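Local coordinates for genome polyprotein (PDB 6QWT), which probably copies viral RNA, this chain being the 3Dpol RNA-dependent RNA polymerase part of the sicinivirus polyprotein, at residues L317-F322 with P346-D351. Residues are numbered along the deposited sequence; the frame is centred on the assembly and turned at random.
Sequences LTHPDF and PSFIAD
His319 ND1 accepts a hydrogen bond from Asp321 N at 3.0 Å, close to the plane of the imidazole and with an N-H...N angle of 158°, while CD2, on the other side of CG from ND1, meets Phe348. This bond helps hold the rotation of the imidazole, whose CD2 lies over the centre of one face of the phenyl ring, 3.6 Å above its plane. The pair is a T-shaped (edge-to-face) stack with planes at 63° and centroids 4.7 Å apart. With CG anti to the backbone N (chi1 -180°), the Phe348 ring is carried across to His319, its CE1 and CZ beside His319 and Thr318. Its far end, CZ, comes within 3.5 Å of His319 CA. The two segments belong to the polymerase palm: the type I turn His319-Phe322 lies between helix 298-316 and strand 327-332, and helix 346-356 follows strand 335-340 of the same antiparallel sheet. Thr318 OG1 sits at the rim of the phenyl, near its plane, 3.4 Å from Phe348 CZ; its hydrogen bond goes instead to the carbonyl O of Ala315, in the last turn of helix 298-316. Pro320 CD lies over one face of the imidazole, offset toward its rim, and the His319 side chain also touches Ile344, just ahead of the helix that carries Phe348.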
# COMPACT_ATOMS: atom_id res chain seq x y z
N LEU A 317 -24.33 -3.67 3.18
CA LEU A 317 -25.63 -3.48 2.57
C LEU A 317 -26.54 -4.69 2.74
O LEU A 317 -27.76 -4.55 2.61
CB LEU A 317 -25.47 -3.16 1.08
CG LEU A 317 -25.18 -1.70 0.76
CD1 LEU A 317 -24.79 -1.54 -0.70
CD2 LEU A 317 -26.39 -0.83 1.10
N THR A 318 -25.99 -5.87 3.02
CA THR A 318 -26.80 -7.05 3.27
C THR A 318 -27.25 -7.16 4.72
O THR A 318 -28.05 -8.05 5.04
CB THR A 318 -26.04 -8.32 2.88
OG1 THR A 318 -25.00 -8.58 3.84
CG2 THR A 318 -25.41 -8.18 1.50
N HIS A 319 -26.78 -6.28 5.60
CA HIS A 319 -27.22 -6.32 6.99
C HIS A 319 -28.57 -5.64 7.14
O HIS A 319 -28.76 -4.53 6.62
CB HIS A 319 -26.20 -5.64 7.90
CG HIS A 319 -26.39 -5.95 9.36
ND1 HIS A 319 -27.41 -5.39 10.10
CD2 HIS A 319 -25.71 -6.76 10.20
CE1 HIS A 319 -27.34 -5.84 11.34
NE2 HIS A 319 -26.31 -6.67 11.43
N PRO A 320 -29.53 -6.26 7.84
CA PRO A 320 -30.88 -5.66 7.91
C PRO A 320 -30.92 -4.30 8.59
O PRO A 320 -31.78 -3.48 8.26
CB PRO A 320 -31.67 -6.71 8.71
CG PRO A 320 -30.64 -7.51 9.45
CD PRO A 320 -29.44 -7.55 8.55
N ASP A 321 -30.01 -4.03 9.52
CA ASP A 321 -30.03 -2.79 10.29
C ASP A 321 -29.00 -1.77 9.80
O ASP A 321 -28.76 -0.78 10.50
CB ASP A 321 -29.81 -3.08 11.77
CG ASP A 321 -30.83 -4.04 12.33
OD1 ASP A 321 -30.44 -5.10 12.85
OD2 ASP A 321 -32.04 -3.74 12.23
N PHE A 322 -28.40 -1.99 8.64
CA PHE A 322 -27.40 -1.06 8.14
C PHE A 322 -28.05 0.28 7.81
O PHE A 322 -29.00 0.34 7.01
CB PHE A 322 -26.70 -1.62 6.91
CG PHE A 322 -25.73 -0.66 6.26
CD1 PHE A 322 -24.72 -0.07 7.00
CD2 PHE A 322 -25.85 -0.32 4.92
CE1 PHE A 322 -23.84 0.82 6.42
CE2 PHE A 322 -24.97 0.57 4.33
CZ PHE A 322 -23.96 1.14 5.08
N PRO A 346 -17.42 -7.32 12.73
CA PRO A 346 -16.65 -7.90 11.62
C PRO A 346 -16.91 -9.38 11.40
O PRO A 346 -16.56 -9.90 10.33
CB PRO A 346 -15.19 -7.64 12.02
CG PRO A 346 -15.23 -7.35 13.48
CD PRO A 346 -16.54 -6.70 13.74
N SER A 347 -17.51 -10.07 12.37
CA SER A 347 -17.98 -11.43 12.13
C SER A 347 -18.95 -11.48 10.96
O SER A 347 -18.88 -12.36 10.10
CB SER A 347 -18.63 -12.00 13.38
OG SER A 347 -17.68 -12.64 14.20
N PHE A 348 -19.88 -10.51 10.91
CA PHE A 348 -20.87 -10.48 9.85
C PHE A 348 -20.22 -10.26 8.49
O PHE A 348 -20.58 -10.91 7.50
CB PHE A 348 -21.90 -9.39 10.14
CG PHE A 348 -22.98 -9.27 9.10
CD1 PHE A 348 -22.82 -8.43 8.01
CD2 PHE A 348 -24.15 -10.00 9.22
CE1 PHE A 348 -23.82 -8.32 7.05
CE2 PHE A 348 -25.15 -9.89 8.27
CZ PHE A 348 -24.98 -9.06 7.19
N ILE A 349 -19.26 -9.34 8.42
CA ILE A 349 -18.58 -9.07 7.15
C ILE A 349 -17.77 -10.28 6.72
O ILE A 349 -17.76 -10.65 5.53
CB ILE A 349 -17.71 -7.81 7.28
CG1 ILE A 349 -18.59 -6.58 7.51
CG2 ILE A 349 -16.84 -7.61 6.04
CD1 ILE A 349 -17.80 -5.29 7.65
N ALA A 350 -17.09 -10.94 7.67
CA ALA A 350 -16.31 -12.13 7.34
C ALA A 350 -17.20 -13.23 6.77
O ALA A 350 -16.83 -13.89 5.79
CB ALA A 350 -15.58 -12.63 8.59
N ASP A 351 -18.37 -13.44 7.37
CA ASP A 351 -19.26 -14.51 6.90
C ASP A 351 -19.83 -14.19 5.53
O ASP A 351 -19.98 -15.09 4.69
CB ASP A 351 -20.37 -14.75 7.92
CG ASP A 351 -19.86 -15.29 9.25
OD1 ASP A 351 -20.40 -14.90 10.30
OD2 ASP A 351 -18.91 -16.10 9.23